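Local coordinates for 2-dehydro-3-deoxy-d-gluconate/2-dehydro-3-deoxy-phosphogluconate aldolase (Picrophilus torridus, PDB 4UXD), which is an aldolase of the dihydrodipicolinate synthetase family that folds as a beta/alpha barrel and assembles into a tetramer, at residues Ala203-Leu212 and Ala220-Thr228; Glu55-Met65 and Val86-Gly97. All blocks are in the same frame, centred on the assembly; numbering follows the deposited sequence.

Interaction 1. Residues Ala203-Leu212 and Ala220-Thr228. With GOL (glycerol), chain F; IPA (isopropyl alcohol), chain G.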
loop_
_atom_site.group_PDB
_atom_site.type_symbol
_atom_site.label_atom_id
_atom_site.label_comp_id
_atom_site.label_asym_id
_atom_site.label_seq_id
_atom_site.Cartn_x
_atom_site.Cartn_y
_atom_site.Cartn_z
ATOM N N ALA A 203 22.410 -21.267 -0.402
ATOM C CA ALA A 203 22.733 -20.153 0.487
ATOM C C ALA A 203 21.555 -19.192 0.647
ATOM O O ALA A 203 20.665 -19.134 -0.200
ATOM C CB ALA A 203 23.962 -19.394 -0.041
ATOM N N VAL A 204 21.554 -18.454 1.750
ATOM C CA VAL A 204 20.528 -17.453 2.006
ATOM C C VAL A 204 21.196 -16.193 2.552
ATOM O O VAL A 204 21.656 -16.174 3.692
ATOM C CB VAL A 204 19.471 -17.968 2.992
ATOM C CG1 VAL A 204 18.383 -16.957 3.187
ATOM C CG2 VAL A 204 18.872 -19.272 2.489
ATOM N N PHE A 205 21.263 -15.150 1.728
ATOM C CA PHE A 205 21.963 -13.927 2.111
ATOM C C PHE A 205 21.013 -12.809 2.554
ATOM O O PHE A 205 19.981 -12.573 1.935
ATOM C CB PHE A 205 22.823 -13.425 0.949
ATOM C CG PHE A 205 24.069 -14.237 0.696
ATOM C CD1 PHE A 205 24.044 -15.312 -0.170
ATOM C CD2 PHE A 205 25.275 -13.898 1.299
ATOM C CE1 PHE A 205 25.193 -16.049 -0.422
ATOM C CE2 PHE A 205 26.433 -14.637 1.054
ATOM C CZ PHE A 205 26.389 -15.706 0.190
ATOM N N GLN A 206 21.390 -12.119 3.623
ATOM C CA GLN A 206 20.678 -10.941 4.084
ATOM C C GLN A 206 21.179 -9.718 3.304
ATOM O O GLN A 206 22.372 -9.431 3.285
ATOM C CB GLN A 206 20.877 -10.753 5.596
ATOM C CG GLN A 206 20.276 -9.458 6.177
ATOM C CD GLN A 206 18.778 -9.319 5.910
ATOM O OE1 GLN A 206 18.369 -8.599 5.000
ATOM N NE2 GLN A 206 17.957 -10.006 6.701
ATOM N N GLY A 207 20.258 -8.986 2.687
ATOM C CA GLY A 207 20.606 -7.892 1.805
ATOM C C GLY A 207 20.657 -6.551 2.485
ATOM O O GLY A 207 21.038 -5.559 1.870
ATOM N N GLN A 208 20.250 -6.506 3.748
ATOM C CA GLN A 208 20.222 -5.242 4.484
ATOM C C GLN A 208 21.252 -5.270 5.596
ATOM O O GLN A 208 21.183 -6.106 6.491
ATOM C CB GLN A 208 18.833 -4.958 5.063
ATOM C CG GLN A 208 17.730 -4.792 4.029
ATOM C CD GLN A 208 17.927 -3.596 3.107
ATOM O OE1 GLN A 208 18.855 -2.803 3.273
ATOM N NE2 GLN A 208 17.049 -3.470 2.118
ATOM N N ASP A 209 22.198 -4.337 5.519
ATOM C CA ASP A 209 23.368 -4.306 6.388
ATOM C C ASP A 209 23.027 -4.261 7.876
ATOM O O ASP A 209 23.708 -4.876 8.697
ATOM C CB ASP A 209 24.236 -3.094 6.040
ATOM C CG ASP A 209 24.539 -2.991 4.552
ATOM O OD1 ASP A 209 23.705 -3.416 3.721
ATOM O OD2 ASP A 209 25.623 -2.475 4.218
ATOM N N ASP A 210 21.982 -3.533 8.241
ATOM C CA ASP A 210 21.660 -3.423 9.660
ATOM C C ASP A 210 21.047 -4.710 10.220
ATOM O O ASP A 210 20.991 -4.897 11.434
ATOM C CB ASP A 210 20.739 -2.226 9.919
ATOM C CG ASP A 210 19.602 -2.125 8.938
ATOM O OD1 ASP A 210 19.710 -2.655 7.807
ATOM O OD2 ASP A 210 18.594 -1.483 9.314
ATOM N N LEU A 211 20.631 -5.612 9.337
ATOM C CA LEU A 211 19.968 -6.836 9.744
ATOM C C LEU A 211 20.903 -8.052 9.762
ATOM O O LEU A 211 20.487 -9.169 10.125
ATOM C CB LEU A 211 18.785 -7.117 8.825
ATOM C CG LEU A 211 17.681 -6.066 8.720
ATOM C CD1 LEU A 211 16.470 -6.719 8.069
ATOM C CD2 LEU A 211 17.294 -5.458 10.048
ATOM N N LEU A 212 22.160 -7.835 9.396
ATOM C CA LEU A 212 23.126 -8.924 9.276
ATOM C C LEU A 212 23.271 -9.734 10.565
ATOM O O LEU A 212 23.287 -10.963 10.533
ATOM C CB LEU A 212 24.497 -8.375 8.860
ATOM C CG LEU A 212 25.593 -9.418 8.618
ATOM C CD1 LEU A 212 25.150 -10.502 7.613
ATOM C CD2 LEU A 212 26.863 -8.736 8.125
ATOM N N ALA A 220 21.739 -17.286 8.573
ATOM C CA ALA A 220 22.072 -16.767 7.235
ATOM C C ALA A 220 23.495 -17.132 6.804
ATOM O O ALA A 220 24.433 -17.099 7.610
ATOM C CB ALA A 220 21.905 -15.260 7.186
ATOM N N SER A 221 23.660 -17.441 5.520
ATOM C CA SER A 221 24.983 -17.756 4.978
ATOM C C SER A 221 25.894 -16.526 4.939
ATOM O O SER A 221 27.104 -16.655 4.776
ATOM C CB SER A 221 24.862 -18.357 3.578
ATOM O OG SER A 221 23.810 -19.300 3.529
ATOM N N GLY A 222 25.311 -15.340 5.105
ATOM C CA GLY A 222 26.071 -14.097 5.107
ATOM C C GLY A 222 25.239 -12.933 4.592
ATOM O O GLY A 222 24.011 -13.018 4.522
ATOM N N GLY A 223 25.902 -11.844 4.225
ATOM C CA GLY A 223 25.205 -10.666 3.749
ATOM C C GLY A 223 25.666 -10.135 2.406
ATOM O O GLY A 223 26.808 -10.333 2.000
ATOM N N VAL A 224 24.745 -9.464 1.720
ATOM C CA VAL A 224 25.062 -8.597 0.589
ATOM C C VAL A 224 24.845 -7.162 1.045
ATOM O O VAL A 224 23.691 -6.738 1.217
ATOM C CB VAL A 224 24.174 -8.882 -0.649
ATOM C CG1 VAL A 224 24.690 -8.119 -1.870
ATOM C CG2 VAL A 224 24.125 -10.357 -0.940
ATOM N N CYS A 225 25.942 -6.426 1.239
ATOM C CA CYS A 225 25.901 -5.185 1.998
ATOM C C CYS A 225 26.569 -4.006 1.306
ATOM O O CYS A 225 27.785 -3.927 1.250
ATOM C CB CYS A 225 26.560 -5.421 3.355
ATOM S SG CYS A 225 25.852 -6.797 4.275
ATOM N N GLY A 226 25.764 -3.066 0.827
ATOM C CA GLY A 226 26.267 -1.935 0.068
ATOM C C GLY A 226 27.272 -1.042 0.788
ATOM O O GLY A 226 28.097 -0.392 0.149
ATOM N N THR A 227 27.207 -0.986 2.110
ATOM C CA THR A 227 28.127 -0.144 2.852
ATOM C C THR A 227 29.587 -0.600 2.718
ATOM O O THR A 227 30.499 0.154 3.057
ATOM C CB THR A 227 27.769 -0.103 4.340
ATOM O OG1 THR A 227 27.910 -1.415 4.914
ATOM C CG2 THR A 227 26.351 0.422 4.516
ATOM N N THR A 228 29.813 -1.812 2.222
ATOM C CA THR A 228 31.177 -2.296 2.032
ATOM C C THR A 228 31.898 -1.546 0.899
ATOM O O THR A 228 33.099 -1.691 0.733
ATOM C CB THR A 228 31.221 -3.811 1.742
ATOM O OG1 THR A 228 30.514 -4.102 0.528
ATOM C CG2 THR A 228 30.601 -4.579 2.888
HETATM C C1 GOL F . 22.151 -1.505 1.582
HETATM O O1 GOL F . 23.513 -1.175 1.726
HETATM C C2 GOL F . 21.808 -1.772 0.121
HETATM O O2 GOL F . 20.441 -2.130 0.027
HETATM C C3 GOL F . 22.706 -2.863 -0.469
HETATM O O3 GOL F . 22.924 -3.926 0.435
HETATM C C1 IPA G . 17.173 0.200 -1.515
HETATM C C2 IPA G . 17.136 -1.140 -0.800
HETATM C C3 IPA G . 15.722 -1.478 -0.330
HETATM O O2 IPA G . 17.996 -1.025 0.305
#
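Asp-209 and Thr-227 approach from opposite directions, and one carboxylate oxygen takes two bonds. OD2 of Asp-209 receives the Thr-227 hydroxyl OG1 at 2.6 Å on its anti lone pair and the Thr-227 backbone N at 3.0 Å on its syn lone pair, which fixes the rotation of the carboxylate. Thr-227 OG1 lies between its own backbone N and carbonyl carbon (chi1 64°), facing the acid. The other oxygen, Asp-209 OD1, accepts from O1 of a glycerol whose O3 donates to Gly-207 O, at the C-terminal ends of the strands.

Farther back, the parallel strands 203-206 and 222-224 are joined by Gln-206 N to Gly-222 O (2.9 Å) and Val-224 N to Gln-206 O (2.8 Å). Ser-221 grips Val-204 at both ends of its backbone: OG accepts from Val-204 N (3.0 Å, 165°), while Ser-221 N donates to Val-204 O.

Phe-205 brings the edge of its ring to Gly-223 N, and its CB meets Val-224 CG2 at 3.8 Å. Leu-212 rests CD1 on the Gly-223 backbone. With helix 212-217 between them, the two strands form a beta-alpha-beta unit of the barrel: Phe-205 and Val-224 touch Val-29 of strand 27-31, Val-204 packs on helix 188-195, and Leu-212 on helices 233-240 and 245-264.

Interaction 2. Residues Glu55-Met65 and Val86-Gly97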
loop_
_atom_site.group_PDB
_atom_site.type_symbol
_atom_site.label_atom_id
_atom_site.label_comp_id
_atom_site.label_asym_id
_atom_site.label_seq_id
_atom_site.Cartn_x
_atom_site.Cartn_y
_atom_site.Cartn_z
ATOM N N GLU A 55 39.187 -5.492 -2.084
ATOM C CA GLU A 55 40.161 -6.539 -1.819
ATOM C C GLU A 55 40.842 -6.288 -0.467
ATOM O O GLU A 55 41.046 -7.220 0.324
ATOM C CB GLU A 55 41.166 -6.610 -2.954
ATOM C CG GLU A 55 40.564 -7.205 -4.223
ATOM C CD GLU A 55 41.473 -7.141 -5.447
ATOM O OE1 GLU A 55 42.570 -6.540 -5.378
ATOM O OE2 GLU A 55 41.070 -7.703 -6.487
ATOM N N GLY A 56 41.143 -5.016 -0.197
ATOM C CA GLY A 56 41.790 -4.605 1.038
ATOM C C GLY A 56 41.053 -4.989 2.316
ATOM O O GLY A 56 41.672 -5.497 3.256
ATOM N N ILE A 57 39.744 -4.744 2.359
ATOM C CA ILE A 57 38.914 -5.117 3.514
ATOM C C ILE A 57 38.403 -6.551 3.436
ATOM O O ILE A 57 37.590 -6.957 4.251
ATOM C CB ILE A 57 37.692 -4.185 3.668
ATOM C CG1 ILE A 57 36.752 -4.323 2.462
ATOM C CG2 ILE A 57 38.154 -2.730 3.863
ATOM C CD1 ILE A 57 35.510 -3.458 2.528
ATOM N N ASN A 58 38.878 -7.310 2.456
ATOM C CA ASN A 58 38.596 -8.745 2.349
ATOM C C ASN A 58 37.096 -9.136 2.291
ATOM O O ASN A 58 36.642 -10.057 2.995
ATOM C CB ASN A 58 39.273 -9.474 3.510
ATOM C CG ASN A 58 39.330 -10.976 3.302
ATOM O OD1 ASN A 58 39.503 -11.453 2.178
ATOM N ND2 ASN A 58 39.147 -11.731 4.385
ATOM N N VAL A 59 36.324 -8.459 1.445
ATOM C CA VAL A 59 35.011 -8.978 1.106
ATOM C C VAL A 59 35.290 -10.274 0.350
ATOM O O VAL A 59 36.390 -10.454 -0.176
ATOM C CB VAL A 59 34.151 -7.987 0.254
ATOM C CG1 VAL A 59 34.064 -6.613 0.923
ATOM C CG2 VAL A 59 34.684 -7.854 -1.174
ATOM N N ASP A 60 34.311 -11.171 0.290
ATOM C CA ASP A 60 34.497 -12.472 -0.350
ATOM C C ASP A 60 34.004 -12.509 -1.793
ATOM O O ASP A 60 34.521 -13.261 -2.604
ATOM C CB ASP A 60 33.773 -13.550 0.457
ATOM C CG ASP A 60 34.117 -13.497 1.920
ATOM O OD1 ASP A 60 35.156 -14.070 2.298
ATOM O OD2 ASP A 60 33.361 -12.871 2.688
ATOM N N TYR A 61 32.977 -11.723 -2.100
ATOM C CA TYR A 61 32.415 -11.702 -3.442
ATOM C C TYR A 61 32.214 -10.279 -3.930
ATOM O O TYR A 61 31.866 -9.382 -3.159
ATOM C CB TYR A 61 31.084 -12.449 -3.496
ATOM C CG TYR A 61 31.172 -13.877 -3.045
ATOM C CD1 TYR A 61 31.021 -14.209 -1.710
ATOM C CD2 TYR A 61 31.389 -14.901 -3.949
ATOM C CE1 TYR A 61 31.094 -15.519 -1.292
ATOM C CE2 TYR A 61 31.461 -16.217 -3.537
ATOM C CZ TYR A 61 31.316 -16.516 -2.207
ATOM O OH TYR A 61 31.394 -17.820 -1.775
ATOM N N LEU A 62 32.472 -10.096 -5.223
ATOM C CA LEU A 62 32.116 -8.887 -5.928
ATOM C C LEU A 62 30.834 -9.168 -6.680
ATOM O O LEU A 62 30.716 -10.190 -7.389
ATOM C CB LEU A 62 33.205 -8.448 -6.908
ATOM C CG LEU A 62 34.641 -8.382 -6.401
ATOM C CD1 LEU A 62 35.498 -7.614 -7.410
ATOM C CD2 LEU A 62 34.711 -7.771 -5.015
ATOM N N PHE A 63 29.891 -8.245 -6.509
ATOM C CA PHE A 63 28.588 -8.308 -7.137
ATOM C C PHE A 63 28.391 -7.044 -7.968
ATOM O O PHE A 63 27.750 -6.097 -7.528
ATOM C CB PHE A 63 27.491 -8.453 -6.071
ATOM C CG PHE A 63 26.086 -8.373 -6.608
ATOM C CD1 PHE A 63 25.815 -8.565 -7.960
ATOM C CD2 PHE A 63 25.030 -8.097 -5.749
ATOM C CE1 PHE A 63 24.531 -8.495 -8.436
ATOM C CE2 PHE A 63 23.745 -8.023 -6.226
ATOM C CZ PHE A 63 23.492 -8.230 -7.568
ATOM N N PRO A 64 28.934 -7.032 -9.186
ATOM C CA PRO A 64 28.700 -5.886 -10.064
ATOM C C PRO A 64 27.296 -5.881 -10.662
ATOM O O PRO A 64 26.746 -6.952 -10.940
ATOM C CB PRO A 64 29.759 -6.067 -11.157
ATOM C CG PRO A 64 29.971 -7.553 -11.213
ATOM C CD PRO A 64 29.811 -8.041 -9.808
ATOM N N MET A 65 26.748 -4.683 -10.851
ATOM C CA MET A 65 25.462 -4.464 -11.514
ATOM C C MET A 65 24.293 -5.086 -10.742
ATOM O O MET A 65 23.395 -5.702 -11.318
ATOM C CB MET A 65 25.507 -4.994 -12.956
ATOM C CG MET A 65 26.373 -4.148 -13.903
ATOM S SD MET A 65 25.715 -2.481 -14.177
ATOM C CE MET A 65 27.075 -1.730 -15.075
ATOM N N VAL A 86 35.595 -5.757 -14.423
ATOM C CA VAL A 86 35.657 -6.279 -13.071
ATOM C C VAL A 86 36.263 -7.679 -13.055
ATOM O O VAL A 86 37.069 -7.993 -12.180
ATOM C CB VAL A 86 34.257 -6.286 -12.441
ATOM C CG1 VAL A 86 34.254 -7.001 -11.102
ATOM C CG2 VAL A 86 33.764 -4.849 -12.306
ATOM N N ARG A 87 35.877 -8.510 -14.020
ATOM C CA ARG A 87 36.416 -9.863 -14.112
ATOM C C ARG A 87 37.897 -9.829 -14.442
ATOM O O ARG A 87 38.630 -10.731 -14.057
ATOM C CB ARG A 87 35.663 -10.700 -15.163
ATOM C CG ARG A 87 36.343 -12.028 -15.571
ATOM C CD ARG A 87 36.322 -13.136 -14.498
ATOM N NE ARG A 87 36.957 -12.762 -13.231
ATOM C CZ ARG A 87 36.779 -13.410 -12.083
ATOM N NH1 ARG A 87 35.998 -14.484 -12.019
ATOM N NH2 ARG A 87 37.373 -12.977 -10.985
ATOM N N GLU A 88 38.331 -8.785 -15.142
ATOM C CA GLU A 88 39.706 -8.714 -15.609
ATOM C C GLU A 88 40.643 -7.979 -14.658
ATOM O O GLU A 88 41.857 -7.939 -14.890
ATOM C CB GLU A 88 39.760 -8.039 -16.974
ATOM C CG GLU A 88 39.466 -8.963 -18.126
ATOM C CD GLU A 88 39.502 -8.240 -19.453
ATOM O OE1 GLU A 88 39.770 -7.014 -19.457
ATOM O OE2 GLU A 88 39.264 -8.898 -20.485
ATOM N N ASN A 89 40.101 -7.408 -13.592
ATOM C CA ASN A 89 40.929 -6.627 -12.684
ATOM C C ASN A 89 40.795 -7.067 -11.246
ATOM O O ASN A 89 41.162 -6.348 -10.319
ATOM C CB ASN A 89 40.600 -5.157 -12.847
ATOM C CG ASN A 89 41.119 -4.610 -14.164
ATOM O OD1 ASN A 89 42.306 -4.331 -14.302
ATOM N ND2 ASN A 89 40.238 -4.491 -15.147
ATOM N N SER A 90 40.310 -8.287 -11.078
ATOM C CA SER A 90 40.214 -8.906 -9.770
ATOM C C SER A 90 40.087 -10.410 -9.921
ATOM O O SER A 90 39.448 -10.888 -10.853
ATOM C CB SER A 90 39.012 -8.362 -8.993
ATOM O OG SER A 90 38.786 -9.127 -7.818
ATOM N N LYS A 91 40.685 -11.150 -8.998
ATOM C CA LYS A 91 40.523 -12.599 -8.974
ATOM C C LYS A 91 39.567 -13.028 -7.864
ATOM O O LYS A 91 39.466 -14.212 -7.536
ATOM C CB LYS A 91 41.888 -13.283 -8.818
ATOM C CG LYS A 91 42.717 -13.254 -10.105
ATOM C CD LYS A 91 44.028 -14.006 -9.962
ATOM C CE LYS A 91 43.866 -15.491 -10.245
ATOM N NZ LYS A 91 45.178 -16.199 -10.207
ATOM N N LYS A 92 38.862 -12.062 -7.281
ATOM C CA LYS A 92 37.779 -12.381 -6.362
ATOM C C LYS A 92 36.704 -13.100 -7.148
ATOM O O LYS A 92 36.508 -12.821 -8.330
ATOM C CB LYS A 92 37.203 -11.128 -5.705
ATOM C CG LYS A 92 38.093 -10.494 -4.650
ATOM C CD LYS A 92 38.177 -11.357 -3.423
ATOM C CE LYS A 92 38.873 -10.624 -2.322
ATOM N NZ LYS A 92 38.815 -11.417 -1.087
ATOM N N PRO A 93 36.032 -14.066 -6.513
ATOM C CA PRO A 93 34.891 -14.683 -7.192
ATOM C C PRO A 93 33.742 -13.671 -7.388
ATOM O O PRO A 93 33.411 -12.896 -6.486
ATOM C CB PRO A 93 34.497 -15.821 -6.247
ATOM C CG PRO A 93 35.003 -15.408 -4.908
ATOM C CD PRO A 93 36.269 -14.641 -5.178
ATOM N N ILE A 94 33.153 -13.688 -8.577
ATOM C CA ILE A 94 32.184 -12.682 -8.993
ATOM C C ILE A 94 30.795 -13.292 -9.102
ATOM O O ILE A 94 30.638 -14.422 -9.582
ATOM C CB ILE A 94 32.592 -12.042 -10.358
ATOM C CG1 ILE A 94 33.888 -11.258 -10.196
ATOM C CG2 ILE A 94 31.507 -11.102 -10.891
ATOM C CD1 ILE A 94 34.507 -10.793 -11.480
ATOM N N MET A 95 29.805 -12.544 -8.614
ATOM C CA MET A 95 28.392 -12.809 -8.890
ATOM C C MET A 95 27.877 -11.714 -9.803
ATOM O O MET A 95 27.737 -10.575 -9.378
ATOM C CB MET A 95 27.556 -12.818 -7.616
ATOM C CG MET A 95 28.115 -13.613 -6.471
ATOM S SD MET A 95 27.052 -13.406 -5.029
ATOM C CE MET A 95 27.663 -14.710 -3.958
ATOM N N ALA A 96 27.595 -12.037 -11.053
ATOM C CA ALA A 96 27.194 -11.012 -12.009
ATOM C C ALA A 96 25.702 -10.710 -11.915
ATOM O O ALA A 96 24.865 -11.609 -12.014
ATOM C CB ALA A 96 27.553 -11.440 -13.423
ATOM N N GLY A 97 25.369 -9.442 -11.729
ATOM C CA GLY A 97 23.992 -9.033 -11.850
ATOM C C GLY A 97 23.621 -9.166 -13.302
ATOM O O GLY A 97 24.161 -8.452 -14.123
HETATM O O HOH W 1 42.318 -10.030 -6.697
#
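The Tyr-61 ring carries the Met-95 methyl over one face, CE lying 3.9 Å from the ring centroid and 18° off the normal, a CH-pi contact displaced toward the rim. Met-95 reaches it with a chain extended beyond CG; its sulfur stands obliquely to the ring, adding a Met-aromatic contact. Pro-93 CG packs 3.8 Å from Tyr-61 CD2, the two side chains crossing at about a right angle. Phe-63 turns its edge to Gly-97, with CE1 3.5 Å from Gly-97 CA. The Arg-87 guanidinium, salt-bridged to Glu-119, has Ile-94 CD1 centred over one face, while its NH2 donates to the carbonyls of Ser-90 and Lys-92.

Lys-92 bends at chi2 (-70°) and passes Leu-62, laying CB on Leu-62 CG. Its NZ then bonds Val-59 O at 2.8 Å, nearly in line with the carbonyl, and Asn-58 OD1 only weakly. Ser-90 OG donates to the anti lone pair of Glu-55 OE2 (3.0 Å) and accepts from Lys-92 N, forming an ST turn; a water links the same Glu-55 oxygen to Lys-91 N.

Backbone bonds Leu-62 N to Pro-93 O, Met-95 N to Leu-62 O (2.8 Å) and Gly-97 N to Pro-64 O run along and just beyond the nearly parallel strands 61-63 and 95-97, whose pairing closes the eight-stranded barrel. Strand 27-31 lies beside 61-63, Leu-62 packs on helix 44-56, and Pro-64 on helix 76-88.

From the N terminus, interaction 2 comes first: the chain leaves helix 44-56, runs through strand 61-63 and returns by helix 76-88 to strand 95-97, closing a loop with 20 residues between its segments. Interaction 1 opens only afterwards and closes a shorter loop round helix 212-217, so the two contacts follow in series, neither nested nor crossed. Both belong to the same barrel sheet, in which strand 27-31 lies between strands 61-63 and 222-224. Their centres are 16 Å apart, yet they touch: Val-224 CG1 packs 3.9 Å from Phe-63 CD2, and Thr-228 meets Ile-57 and Val-59. Early and late parts of the barrel thereby adjoin.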